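Local coordinates for putative capsular polysaccharide biosynthesis protein (Streptococcus pneumoniae serotype 4, PDB 6EWJ) that probably acts as a pyridoxal phosphate-dependent sugar aminotransferase in teichoic acid biosynthesis, at residues Val28-Ser33 / Gly39-Glu44; Pro104-Ile109 / Leu363-Thr368; Asp156-Ser161 / Asn169-Val174; Ala215-Asn220 / Glu226-Glu231; Leu285-Asp290 / Leu389-Val394. All blocks are in the same frame, centred on the assembly; numbering follows the deposited sequence.

Interaction 1: Val28-Ser33 / Gly39-Glu44; sequences VDTLRS and GPKTKE
K41, near the start of helix 40-53, reaches across to D29 on helix 21-31 and sets its ammonium against one carboxylate oxygen. K41 NZ lies 2.9 Å from D29 OD1, a hydrogen-bonded salt bridge in which NZ meets this oxygen almost end-on. The lysine chain runs nearly extended as far as CE and bends only at its last torsion (chi4 -36°), which turns NZ to the acid. On the way its aliphatic part passes alongside T30, with K41 CD 3.2 Å from T30 OG1; the two side chains point in opposite directions, and T30 OG1 finds its main polar partner in S272 OG. NZ has a second, long and weak ionic partner in E26. Where helix 21-31 gives way to loop, T30 O takes two donors from S33: OG at 2.7 Å, on a lone pair in the carbonyl plane, and the backbone N at 2.9 Å. Two backbone N-H groups at the start of helix 40-53 are taken up by D268: OD2 accepts from K41 N and OD1 from T42 N. The pair joins two consecutive helices linked by a short loop, both of which lean on the start of helix 268-299, while R32 bridges to E21 of the second subunit.

Interaction 2: Pro104-Ile109 / Leu363-Thr368; sequences PVMVDI and LGFDMT
The F365 ring carries the M106 methyl over one face and receives the P104 carbonyl oxygen at its edge. M106 CE stands 3.6 Å from the F365 ring centroid and 12° off the normal, a well-centred CH-pi contact. M106 SD approaches obliquely, 4.2 Å from the same centroid, so the pair is also a Met-aromatic contact. In the plane of the ring, P104 O lies 3.3 Å from F365 CZ, which directs the carbonyl at the rim rather than at the pi cloud. P104 CB adds an apolar touch at 4.1 Å from F365 CZ. The methionine chain is extended beyond CG (chi2 -172°), which carries its methyl out from the strand and over the phenyl group. Positive phi at G364 (93°) marks the Schellman motif that ends helix 358-361, directly before F365. Farther along, D366 OD1 accepts from T368 N at 3.0 Å, an Asx turn leading into the next helical turn. The contact therefore pins the loop between helices 358-361 and 371-378 to the edge strand 103-107; helix 92-99 packs on P104, L354 touches M106, and D108 accepts from backbone N atoms at the start of helix 371-378.

Interaction 3: Asp156-Ser161 / Asn169-Val174; sequences DFFTAS and NRIVIV
F158 lays its ring against the backbone of N169, R170 and I171, so most of this contact is between an aromatic ring and peptide groups. R170 O sits over one face, 3.2 Å from F158 CZ and displaced toward the rim. The flanking peptide atoms come in obliquely: N169 C is 3.5 Å from F158 CD2, and I171 N is 3.6 Å from F158 CD1. With CG anti to the backbone N (chi1 -167°), the phenyl group swings out of its loop and across the backbone of 169-171. Apolar contact is slighter, F158 CD1 standing 4.3 Å from I171 CG1. Separately, A160 CB makes van der Waals contact with the side-chain amide of N169, 3.8 Å from N169 ND2. Within 169-174, R170 NH1 donates to I171 O at 2.9 Å; the guanidinium also forms a salt bridge with D195. The backbone turns sharply at N169, whose positive phi ends helix 163-168 ahead of strand 172-177. Chemically, the ring shields polar backbone without bonding to it: N169 O is buried here and has no partner in the model. K130 makes a cation-pi contact with F158, which may leave the ring's face somewhat less electron-rich.

Interaction 4: Ala215-Asn220 / Glu226-Glu231; sequences ATWKAN and EEMYKE
W217 and M228 meet because of two different first torsions. The indole of W217 takes the crowded position between its backbone N and carbonyl carbon (chi1 56°), which turns it from the strand toward helix 225-236, while CG of M228 lies opposite its own backbone N (chi1 179°) and leads back from the helix to the ring. The result is a Met-aromatic contact in the large domain of a fold type I pyridoxal phosphate enzyme, at the end of strand 213-217, the one strand that runs antiparallel to both its neighbours in the central sheet. Most of the touching is done by methylene, not sulfur. M228 CG rides over the six-membered ring of W217, 3.4 Å from its centroid and 9° off the normal, a close CH-pi contact shifted slightly toward the rim at CZ2. M228 CB follows at 3.6 Å from W217 CZ2. Bends at chi2 and chi3 carry M228 SD farther out above the same face, 5.0 Å from the centroid. The polar edge of the indole is held separately, since NE1 is hydrogen-bonded to D225, just ahead of 226-231. Y229, whose hydroxyl is hydrogen-bonded to E46, offers its backbone to the far corner of the indole: its N lies 3.6 Å from W217 CH2. Y229 CB completes the contact at 4.1 Å from that same W217 CH2 atom.

Interaction 5: Leu285-Asp290 / Leu389-Val394; sequences LQRRKD and LSDEEV
A capping box formed by S390 and E393 begins helix 391-409, and R287 of the long helix 268-299 grips the same helix start through L389 and D391. Two reciprocal bonds define the box: E393 N donates to S390 OG at 3.0 Å, and S390 N to E393 OE1 at 3.1 Å. From the other helix, R287 bends at chi2 (57°) and brings its guanidinium up edge-on, with its acceptors close to the guanidinium plane. R287 NH2 gives a nearly straight bond to L389 O at 2.8 Å, with an angle of 169° at the hydrogen. NH1 and NH2 both reach D391 OD1, so a single carboxylate oxygen takes the two ends of the arginine in a salt bridge. A water accepts from R287 NE at 2.8 Å. This cluster at the N-terminal end of the helix would probably favour the charged form of D391. Apolar cover comes from L389 on Y295 and V394 on I291, further along helix 268-299. The two grips on OD1 are unlike: NH1 arrives on its syn side and NH2 from above the carboxylate plane, consistent with the 55° between the guanidinium and carboxylate planes.

Overall arrangement
Interactions 2, 3 and 4 all reach the central seven-stranded sheet, through edge strand 103-107, strand 172-177 and antiparallel strand 213-217. Interactions 3 and 4 are close, with nearest atoms about 5 Å apart. Interaction 1 meets interaction 4 in a packing contact, K43 NZ lying 3.5 Å from Y229 OH. It also packs on the start of helix 268-299, which carries residues 285-290 of interaction 5 farther along; the centres of these two are about 32 Å apart. Interactions 1, 3 and 4 each join segments near in sequence, following one another in that order. Interactions 2 and 5 span long intervals and alternate along the chain, so the C-terminal region is tied back to the sheet and to the long helix.

Interaction 1: Val28-Ser33 / Gly39-Glu44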
# COMPACT_ATOMS: atom_id res chain seq x y z
N VAL A 28 -5.93 -3.27 20.75
CA VAL A 28 -7.30 -3.24 21.27
C VAL A 28 -7.79 -1.83 21.58
O VAL A 28 -8.92 -1.46 21.21
CB VAL A 28 -7.45 -4.14 22.48
N ASP A 29 -6.93 -1.03 22.21
CA ASP A 29 -7.21 0.37 22.51
C ASP A 29 -7.54 1.18 21.24
O ASP A 29 -8.51 1.93 21.21
CB ASP A 29 -6.04 1.02 23.26
CG ASP A 29 -6.19 2.49 23.41
OD1 ASP A 29 -5.74 3.27 22.57
OD2 ASP A 29 -6.81 2.88 24.38
N THR A 30 -6.73 0.99 20.21
CA THR A 30 -7.01 1.60 18.93
C THR A 30 -8.38 1.15 18.34
O THR A 30 -9.15 1.99 17.82
CB THR A 30 -5.86 1.34 17.94
OG1 THR A 30 -4.90 2.38 18.07
CG2 THR A 30 -6.33 1.37 16.45
N LEU A 31 -8.65 -0.15 18.37
CA LEU A 31 -9.92 -0.69 17.85
C LEU A 31 -11.17 -0.22 18.58
O LEU A 31 -12.29 -0.36 18.03
CB LEU A 31 -9.88 -2.21 17.82
CG LEU A 31 -8.88 -2.78 16.77
CD1 LEU A 31 -8.83 -4.29 16.84
CD2 LEU A 31 -9.21 -2.33 15.34
N ARG A 32 -11.00 0.28 19.81
CA ARG A 32 -12.08 0.92 20.56
C ARG A 32 -12.17 2.43 20.35
O ARG A 32 -13.11 3.06 20.84
CB ARG A 32 -11.91 0.68 22.07
CG ARG A 32 -12.13 -0.75 22.45
CD ARG A 32 -12.24 -0.94 23.96
NE ARG A 32 -11.92 -2.33 24.28
CZ ARG A 32 -10.70 -2.80 24.56
NH1 ARG A 32 -9.61 -2.00 24.55
NH2 ARG A 32 -10.58 -4.10 24.87
N SER A 33 -11.19 3.00 19.64
CA SER A 33 -11.12 4.44 19.44
C SER A 33 -11.87 4.86 18.18
O SER A 33 -12.34 4.05 17.41
CB SER A 33 -9.65 4.88 19.35
OG SER A 33 -9.16 4.67 18.04
N GLY A 39 -4.01 7.85 12.21
CA GLY A 39 -4.56 8.72 13.26
C GLY A 39 -3.47 9.19 14.23
O GLY A 39 -2.30 9.29 13.83
N PRO A 40 -3.87 9.55 15.47
CA PRO A 40 -2.91 10.13 16.43
C PRO A 40 -1.76 9.19 16.80
O PRO A 40 -0.65 9.66 16.95
CB PRO A 40 -3.75 10.46 17.68
CG PRO A 40 -5.16 10.15 17.35
CD PRO A 40 -5.23 9.43 16.02
N LYS A 41 -2.03 7.89 16.88
CA LYS A 41 -0.96 6.92 17.17
C LYS A 41 0.11 6.87 16.09
O LYS A 41 1.30 6.77 16.40
CB LYS A 41 -1.51 5.51 17.46
CG LYS A 41 -2.38 5.47 18.73
CD LYS A 41 -2.47 4.05 19.25
CE LYS A 41 -3.56 3.77 20.28
NZ LYS A 41 -3.76 4.89 21.19
N THR A 42 -0.30 6.96 14.83
CA THR A 42 0.68 7.04 13.73
C THR A 42 1.58 8.30 13.83
O THR A 42 2.77 8.19 13.73
CB THR A 42 0.01 6.88 12.34
OG1 THR A 42 -0.57 5.58 12.26
CG2 THR A 42 1.02 7.02 11.20
N LYS A 43 0.98 9.45 14.14
CA LYS A 43 1.73 10.69 14.34
C LYS A 43 2.67 10.56 15.55
O LYS A 43 3.82 10.94 15.48
CB LYS A 43 0.81 11.93 14.44
CG LYS A 43 -0.21 12.08 13.30
CD LYS A 43 0.33 11.73 11.91
CE LYS A 43 -0.64 12.06 10.78
NZ LYS A 43 -0.25 11.57 9.43
N GLU A 44 2.21 9.93 16.62
CA GLU A 44 3.04 9.76 17.83
C GLU A 44 4.18 8.79 17.50
O GLU A 44 5.30 9.03 17.92
CB GLU A 44 2.20 9.25 19.02
CG GLU A 44 2.94 9.01 20.33
CD GLU A 44 3.50 10.26 21.01
OE1 GLU A 44 3.30 11.40 20.52
OE2 GLU A 44 4.19 10.11 22.04

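Interaction 2: Pro104-Ile109 / Leu363-Thr368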
# COMPACT_ATOMS: atom_id res chain seq x y z
N PRO A 104 18.13 0.81 -13.31
CA PRO A 104 19.06 0.34 -12.27
C PRO A 104 20.46 0.14 -12.82
O PRO A 104 20.60 -0.25 -13.98
CB PRO A 104 18.48 -1.02 -11.87
CG PRO A 104 17.07 -1.03 -12.44
CD PRO A 104 17.12 -0.19 -13.67
N VAL A 105 21.47 0.49 -12.02
CA VAL A 105 22.86 0.22 -12.32
C VAL A 105 23.43 -0.55 -11.12
O VAL A 105 23.49 -0.03 -10.01
CB VAL A 105 23.67 1.52 -12.50
CG1 VAL A 105 25.13 1.20 -12.74
CG2 VAL A 105 23.14 2.34 -13.64
N MET A 106 23.83 -1.79 -11.34
CA MET A 106 24.30 -2.66 -10.26
C MET A 106 25.81 -2.55 -10.16
O MET A 106 26.50 -2.37 -11.18
CB MET A 106 23.88 -4.11 -10.53
CG MET A 106 22.37 -4.29 -10.57
SD MET A 106 21.92 -6.04 -10.66
CE MET A 106 20.21 -5.80 -11.12
N VAL A 107 26.30 -2.66 -8.93
CA VAL A 107 27.74 -2.59 -8.64
C VAL A 107 28.13 -3.82 -7.82
O VAL A 107 27.42 -4.18 -6.89
CB VAL A 107 28.10 -1.31 -7.89
CG1 VAL A 107 29.58 -1.27 -7.57
CG2 VAL A 107 27.73 -0.09 -8.73
N ASP A 108 29.26 -4.43 -8.18
CA ASP A 108 29.73 -5.62 -7.50
C ASP A 108 30.21 -5.27 -6.10
O ASP A 108 30.46 -4.09 -5.79
CB ASP A 108 30.88 -6.33 -8.28
CG ASP A 108 30.97 -7.80 -7.95
OD1 ASP A 108 30.09 -8.34 -7.22
OD2 ASP A 108 31.90 -8.46 -8.46
N ILE A 109 30.33 -6.28 -5.27
CA ILE A 109 30.64 -6.08 -3.89
C ILE A 109 32.11 -6.42 -3.65
O ILE A 109 32.84 -6.73 -4.59
CB ILE A 109 29.67 -6.88 -2.98
CG1 ILE A 109 29.82 -8.39 -3.17
CG2 ILE A 109 28.23 -6.43 -3.26
CD1 ILE A 109 29.26 -9.21 -2.03
N LEU A 363 16.15 -7.94 -17.79
CA LEU A 363 16.60 -6.56 -18.06
C LEU A 363 18.07 -6.44 -18.48
O LEU A 363 18.62 -5.36 -18.51
CB LEU A 363 16.31 -5.71 -16.82
CG LEU A 363 14.83 -5.59 -16.47
CD1 LEU A 363 14.69 -4.90 -15.10
CD2 LEU A 363 14.00 -4.85 -17.52
N GLY A 364 18.70 -7.56 -18.80
CA GLY A 364 20.05 -7.56 -19.33
C GLY A 364 21.17 -7.72 -18.31
O GLY A 364 22.33 -7.68 -18.68
N PHE A 365 20.85 -7.89 -17.02
CA PHE A 365 21.90 -8.07 -16.02
C PHE A 365 22.47 -9.48 -16.02
O PHE A 365 21.74 -10.46 -16.13
CB PHE A 365 21.41 -7.67 -14.64
CG PHE A 365 21.06 -6.23 -14.55
CD1 PHE A 365 22.04 -5.27 -14.33
CD2 PHE A 365 19.76 -5.81 -14.78
CE1 PHE A 365 21.69 -3.92 -14.26
CE2 PHE A 365 19.43 -4.47 -14.78
CZ PHE A 365 20.38 -3.52 -14.52
N ASP A 366 23.79 -9.57 -15.92
CA ASP A 366 24.51 -10.84 -16.17
C ASP A 366 25.43 -11.15 -14.97
O ASP A 366 26.28 -10.34 -14.64
CB ASP A 366 25.30 -10.71 -17.46
CG ASP A 366 26.02 -11.97 -17.86
OD1 ASP A 366 26.25 -12.88 -17.03
OD2 ASP A 366 26.39 -12.03 -19.05
N MET A 367 25.19 -12.29 -14.34
CA MET A 367 25.91 -12.73 -13.15
C MET A 367 27.42 -12.73 -13.30
O MET A 367 28.13 -12.42 -12.32
CB MET A 367 25.45 -14.14 -12.71
CG MET A 367 25.90 -14.52 -11.29
SD MET A 367 25.11 -13.57 -9.93
CE MET A 367 26.28 -12.25 -9.62
N THR A 368 27.90 -13.02 -14.51
CA THR A 368 29.35 -13.04 -14.77
C THR A 368 30.01 -11.67 -14.58
O THR A 368 31.22 -11.59 -14.42
CB THR A 368 29.71 -13.60 -16.18
OG1 THR A 368 29.18 -12.75 -17.21
CG2 THR A 368 29.14 -15.03 -16.37

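Interaction 3: Asp156-Ser161 / Asn169-Val174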
# COMPACT_ATOMS: atom_id res chain seq x y z
N ASP A 156 30.82 17.02 -10.36
CA ASP A 156 30.76 17.62 -11.71
C ASP A 156 30.02 16.78 -12.77
O ASP A 156 29.63 17.33 -13.81
CB ASP A 156 32.17 17.97 -12.21
CG ASP A 156 32.84 19.06 -11.38
OD1 ASP A 156 32.16 19.73 -10.56
OD2 ASP A 156 34.07 19.25 -11.55
N PHE A 157 29.84 15.48 -12.54
CA PHE A 157 28.97 14.65 -13.39
C PHE A 157 27.48 14.98 -13.19
O PHE A 157 26.67 14.67 -14.05
CB PHE A 157 29.19 13.15 -13.12
CG PHE A 157 30.40 12.56 -13.79
CD1 PHE A 157 31.68 13.01 -13.48
CD2 PHE A 157 30.27 11.52 -14.71
CE1 PHE A 157 32.80 12.45 -14.10
CE2 PHE A 157 31.37 10.94 -15.32
CZ PHE A 157 32.64 11.41 -15.01
N PHE A 158 27.11 15.60 -12.07
CA PHE A 158 25.70 15.77 -11.72
C PHE A 158 25.06 16.95 -12.43
O PHE A 158 25.65 18.01 -12.52
CB PHE A 158 25.55 15.96 -10.21
CG PHE A 158 24.15 15.83 -9.74
CD1 PHE A 158 23.58 14.56 -9.57
CD2 PHE A 158 23.38 16.95 -9.45
CE1 PHE A 158 22.28 14.43 -9.13
CE2 PHE A 158 22.08 16.82 -9.00
CZ PHE A 158 21.53 15.56 -8.84
N THR A 159 23.83 16.75 -12.90
CA THR A 159 23.03 17.82 -13.47
C THR A 159 21.64 17.66 -12.89
O THR A 159 20.91 16.75 -13.28
CB THR A 159 22.99 17.78 -15.01
OG1 THR A 159 24.27 18.17 -15.53
CG2 THR A 159 21.92 18.73 -15.58
N ALA A 160 21.29 18.55 -11.97
CA ALA A 160 19.98 18.53 -11.35
C ALA A 160 18.85 18.64 -12.41
O ALA A 160 18.99 19.37 -13.38
CB ALA A 160 19.88 19.66 -10.33
N SER A 161 17.75 17.91 -12.22
CA SER A 161 16.54 18.08 -13.06
C SER A 161 15.24 17.94 -12.25
O SER A 161 14.25 17.45 -12.75
CB SER A 161 16.56 17.09 -14.23
OG SER A 161 16.51 15.76 -13.77
N ASN A 169 22.29 19.26 -5.21
CA ASN A 169 23.25 19.43 -6.27
C ASN A 169 24.37 18.38 -6.43
O ASN A 169 25.45 18.67 -6.96
CB ASN A 169 23.79 20.86 -6.39
CG ASN A 169 23.81 21.31 -7.85
OD1 ASN A 169 24.87 21.40 -8.49
ND2 ASN A 169 22.62 21.50 -8.42
N ARG A 170 24.05 17.17 -6.03
CA ARG A 170 24.91 16.02 -6.14
C ARG A 170 24.03 14.76 -6.13
O ARG A 170 22.80 14.84 -5.94
CB ARG A 170 25.91 16.01 -4.98
CG ARG A 170 25.30 16.11 -3.57
CD ARG A 170 26.27 15.55 -2.52
NE ARG A 170 25.79 15.70 -1.14
CZ ARG A 170 24.96 14.87 -0.52
NH1 ARG A 170 24.44 13.81 -1.14
NH2 ARG A 170 24.61 15.10 0.74
N ILE A 171 24.67 13.61 -6.28
CA ILE A 171 24.00 12.31 -6.10
C ILE A 171 23.47 12.24 -4.67
O ILE A 171 24.17 12.56 -3.73
CB ILE A 171 24.97 11.13 -6.38
CG1 ILE A 171 25.32 11.07 -7.87
CG2 ILE A 171 24.33 9.80 -6.00
CD1 ILE A 171 26.54 10.26 -8.21
N VAL A 172 22.22 11.79 -4.53
CA VAL A 172 21.58 11.67 -3.23
C VAL A 172 21.80 10.23 -2.76
O VAL A 172 21.63 9.26 -3.56
CB VAL A 172 20.08 12.06 -3.31
CG1 VAL A 172 19.36 11.75 -1.99
CG2 VAL A 172 19.92 13.54 -3.65
N ILE A 173 22.16 10.07 -1.48
CA ILE A 173 22.41 8.76 -0.93
C ILE A 173 21.27 8.34 -0.07
O ILE A 173 21.01 8.99 0.92
CB ILE A 173 23.73 8.67 -0.15
CG1 ILE A 173 24.89 9.10 -1.05
CG2 ILE A 173 23.93 7.24 0.33
CD1 ILE A 173 26.24 9.10 -0.36
N VAL A 174 20.61 7.25 -0.46
CA VAL A 174 19.40 6.77 0.20
C VAL A 174 19.70 5.41 0.80
O VAL A 174 19.88 4.42 0.08
CB VAL A 174 18.25 6.62 -0.79
CG1 VAL A 174 17.03 6.00 -0.11
CG2 VAL A 174 17.94 7.97 -1.42

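Interaction 4: Ala215-Asn220 / Glu226-Glu231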
# COMPACT_ATOMS: atom_id res chain seq x y z
N ALA A 215 9.95 6.27 6.01
CA ALA A 215 10.94 7.14 5.38
C ALA A 215 11.32 8.27 6.32
O ALA A 215 10.47 8.91 6.96
CB ALA A 215 10.38 7.76 4.12
N THR A 216 12.60 8.54 6.37
CA THR A 216 13.09 9.71 7.04
C THR A 216 14.30 10.28 6.28
O THR A 216 14.74 9.71 5.27
CB THR A 216 13.40 9.41 8.53
OG1 THR A 216 13.60 10.64 9.26
CG2 THR A 216 14.63 8.49 8.66
N TRP A 217 14.83 11.39 6.80
CA TRP A 217 15.92 12.09 6.18
C TRP A 217 16.74 12.78 7.25
O TRP A 217 16.20 13.24 8.25
CB TRP A 217 15.44 13.11 5.13
CG TRP A 217 14.46 14.13 5.64
CD1 TRP A 217 14.75 15.38 6.16
CD2 TRP A 217 13.05 13.99 5.66
NE1 TRP A 217 13.57 16.02 6.52
CE2 TRP A 217 12.51 15.18 6.21
CE3 TRP A 217 12.17 12.96 5.30
CZ2 TRP A 217 11.15 15.36 6.38
CZ3 TRP A 217 10.79 13.15 5.48
CH2 TRP A 217 10.31 14.33 6.02
N LYS A 218 18.03 12.90 7.02
CA LYS A 218 18.85 13.59 7.99
C LYS A 218 18.66 15.11 7.87
O LYS A 218 18.36 15.64 6.79
CB LYS A 218 20.31 13.14 7.90
CG LYS A 218 21.15 13.77 6.82
CD LYS A 218 22.55 13.16 6.91
CE LYS A 218 23.50 13.79 5.92
NZ LYS A 218 24.77 13.01 5.94
N ALA A 219 18.81 15.80 9.00
CA ALA A 219 18.70 17.26 9.02
C ALA A 219 19.65 17.84 7.98
O ALA A 219 20.81 17.45 7.91
CB ALA A 219 19.03 17.80 10.42
N ASN A 220 19.15 18.77 7.20
CA ASN A 220 19.93 19.44 6.19
C ASN A 220 19.33 20.83 6.00
O ASN A 220 18.12 20.95 5.78
CB ASN A 220 19.91 18.64 4.89
CG ASN A 220 20.92 19.14 3.87
OD1 ASN A 220 21.06 20.36 3.66
ND2 ASN A 220 21.63 18.22 3.22
N GLU A 226 9.01 20.39 7.40
CA GLU A 226 7.53 20.34 7.32
C GLU A 226 7.06 20.21 5.88
O GLU A 226 6.11 19.46 5.61
CB GLU A 226 6.87 21.55 7.99
CG GLU A 226 6.93 21.56 9.50
CD GLU A 226 6.24 20.37 10.16
OE1 GLU A 226 5.24 19.84 9.65
OE2 GLU A 226 6.70 19.95 11.24
N GLU A 227 7.71 20.96 4.97
CA GLU A 227 7.37 20.90 3.53
C GLU A 227 7.66 19.48 2.99
O GLU A 227 6.85 18.91 2.24
CB GLU A 227 8.16 21.96 2.74
CG GLU A 227 8.00 21.97 1.22
CD GLU A 227 8.93 22.98 0.53
OE1 GLU A 227 9.46 23.90 1.20
OE2 GLU A 227 9.15 22.86 -0.70
N MET A 228 8.80 18.92 3.37
CA MET A 228 9.21 17.58 2.90
C MET A 228 8.25 16.53 3.44
O MET A 228 7.84 15.63 2.73
CB MET A 228 10.64 17.26 3.35
CG MET A 228 11.15 15.91 2.93
SD MET A 228 11.33 15.67 1.13
CE MET A 228 12.87 16.51 0.81
N TYR A 229 7.91 16.67 4.71
CA TYR A 229 6.96 15.78 5.37
C TYR A 229 5.64 15.84 4.64
O TYR A 229 5.09 14.81 4.30
CB TYR A 229 6.73 16.17 6.83
CG TYR A 229 5.72 15.32 7.59
CD1 TYR A 229 6.07 14.07 8.11
CD2 TYR A 229 4.42 15.75 7.78
CE1 TYR A 229 5.17 13.30 8.81
CE2 TYR A 229 3.49 14.97 8.47
CZ TYR A 229 3.88 13.76 8.99
OH TYR A 229 2.98 12.96 9.66
N LYS A 230 5.15 17.05 4.39
CA LYS A 230 3.88 17.23 3.66
C LYS A 230 3.87 16.59 2.22
O LYS A 230 2.86 15.97 1.81
CB LYS A 230 3.51 18.71 3.62
CG LYS A 230 2.17 19.01 3.01
CD LYS A 230 1.72 20.48 3.21
CE LYS A 230 0.51 20.74 2.24
NZ LYS A 230 -0.70 19.93 2.57
N GLU A 231 4.99 16.64 1.51
CA GLU A 231 5.11 16.01 0.17
C GLU A 231 4.99 14.48 0.22
O GLU A 231 4.35 13.87 -0.66
CB GLU A 231 6.42 16.41 -0.53
CG GLU A 231 6.32 17.79 -1.19
CD GLU A 231 7.61 18.30 -1.84
OE1 GLU A 231 8.36 17.51 -2.42
OE2 GLU A 231 7.86 19.54 -1.76

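Interaction 5: Leu285-Asp290 / Leu389-Val394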
# COMPACT_ATOMS: atom_id res chain seq x y z
N LEU A 285 17.01 -5.49 21.38
CA LEU A 285 18.35 -5.29 20.89
C LEU A 285 19.39 -5.97 21.79
O LEU A 285 20.34 -6.53 21.28
CB LEU A 285 18.63 -3.79 20.73
CG LEU A 285 17.93 -3.05 19.59
CD1 LEU A 285 18.46 -1.62 19.53
CD2 LEU A 285 18.15 -3.74 18.25
N GLN A 286 19.20 -5.88 23.12
CA GLN A 286 20.14 -6.48 24.08
C GLN A 286 20.14 -8.00 23.95
O GLN A 286 21.20 -8.60 23.83
CB GLN A 286 19.81 -6.04 25.52
CG GLN A 286 20.78 -6.59 26.58
CD GLN A 286 22.22 -6.18 26.34
OE1 GLN A 286 22.51 -5.00 26.11
NE2 GLN A 286 23.13 -7.15 26.33
N ARG A 287 18.95 -8.60 23.91
CA ARG A 287 18.84 -10.04 23.68
C ARG A 287 19.52 -10.49 22.38
O ARG A 287 20.27 -11.48 22.39
CB ARG A 287 17.39 -10.52 23.68
CG ARG A 287 17.20 -12.03 23.52
CD ARG A 287 17.91 -12.86 24.58
NE ARG A 287 17.82 -14.28 24.27
CZ ARG A 287 18.72 -15.22 24.58
NH1 ARG A 287 19.83 -14.93 25.27
NH2 ARG A 287 18.50 -16.49 24.23
N ARG A 288 19.37 -9.73 21.31
CA ARG A 288 20.02 -10.08 20.03
C ARG A 288 21.57 -10.02 20.15
O ARG A 288 22.30 -10.86 19.58
CB ARG A 288 19.56 -9.17 18.90
CG ARG A 288 18.11 -9.40 18.57
CD ARG A 288 17.58 -8.48 17.48
NE ARG A 288 16.31 -9.03 16.97
CZ ARG A 288 16.17 -9.84 15.91
NH1 ARG A 288 17.21 -10.22 15.16
NH2 ARG A 288 14.97 -10.25 15.57
N LYS A 289 22.05 -9.03 20.89
CA LYS A 289 23.48 -8.91 21.19
C LYS A 289 24.00 -10.18 21.87
O LYS A 289 25.01 -10.76 21.44
CB LYS A 289 23.73 -7.66 22.04
CG LYS A 289 25.21 -7.48 22.35
CD LYS A 289 25.45 -6.40 23.40
CE LYS A 289 26.69 -5.56 23.01
NZ LYS A 289 26.75 -4.27 23.78
N ASP A 290 23.32 -10.59 22.93
CA ASP A 290 23.68 -11.79 23.69
C ASP A 290 23.67 -13.06 22.83
O ASP A 290 24.53 -13.92 23.02
CB ASP A 290 22.73 -12.00 24.86
CG ASP A 290 22.80 -10.88 25.90
OD1 ASP A 290 23.68 -9.99 25.85
OD2 ASP A 290 21.89 -10.87 26.76
N LEU A 389 14.49 -17.28 20.42
CA LEU A 389 15.54 -18.30 20.60
C LEU A 389 15.96 -18.43 22.07
O LEU A 389 16.31 -17.44 22.70
CB LEU A 389 16.80 -17.95 19.80
CG LEU A 389 16.78 -18.07 18.29
CD1 LEU A 389 18.07 -17.51 17.72
CD2 LEU A 389 16.59 -19.52 17.87
N SER A 390 15.94 -19.64 22.60
CA SER A 390 16.55 -19.92 23.89
C SER A 390 18.08 -20.10 23.72
O SER A 390 18.57 -20.46 22.65
CB SER A 390 15.97 -21.20 24.48
OG SER A 390 16.35 -22.33 23.69
N ASP A 391 18.81 -19.91 24.81
CA ASP A 391 20.24 -20.24 24.85
C ASP A 391 20.53 -21.70 24.45
O ASP A 391 21.47 -21.95 23.71
CB ASP A 391 20.83 -19.89 26.22
CG ASP A 391 20.89 -18.38 26.46
OD1 ASP A 391 20.78 -17.60 25.48
OD2 ASP A 391 21.00 -17.96 27.61
N GLU A 392 19.69 -22.64 24.88
CA GLU A 392 19.85 -24.07 24.57
C GLU A 392 19.74 -24.32 23.06
O GLU A 392 20.49 -25.10 22.49
CB GLU A 392 18.81 -24.91 25.32
CG GLU A 392 18.99 -24.98 26.84
CD GLU A 392 18.40 -23.79 27.63
OE1 GLU A 392 17.91 -22.77 27.06
OE2 GLU A 392 18.45 -23.89 28.88
N GLU A 393 18.79 -23.64 22.42
CA GLU A 393 18.65 -23.70 20.96
C GLU A 393 19.87 -23.14 20.22
O GLU A 393 20.35 -23.75 19.27
CB GLU A 393 17.38 -22.97 20.53
CG GLU A 393 16.11 -23.74 20.92
CD GLU A 393 14.84 -22.96 20.70
OE1 GLU A 393 14.85 -21.71 20.62
OE2 GLU A 393 13.80 -23.60 20.58
N VAL A 394 20.36 -22.00 20.68
CA VAL A 394 21.55 -21.39 20.10
C VAL A 394 22.75 -22.37 20.21
O VAL A 394 23.46 -22.61 19.23
CB VAL A 394 21.90 -20.01 20.72
CG1 VAL A 394 23.19 -19.45 20.12
CG2 VAL A 394 20.79 -18.98 20.48
O HOH W 1 15.33 -15.32 23.42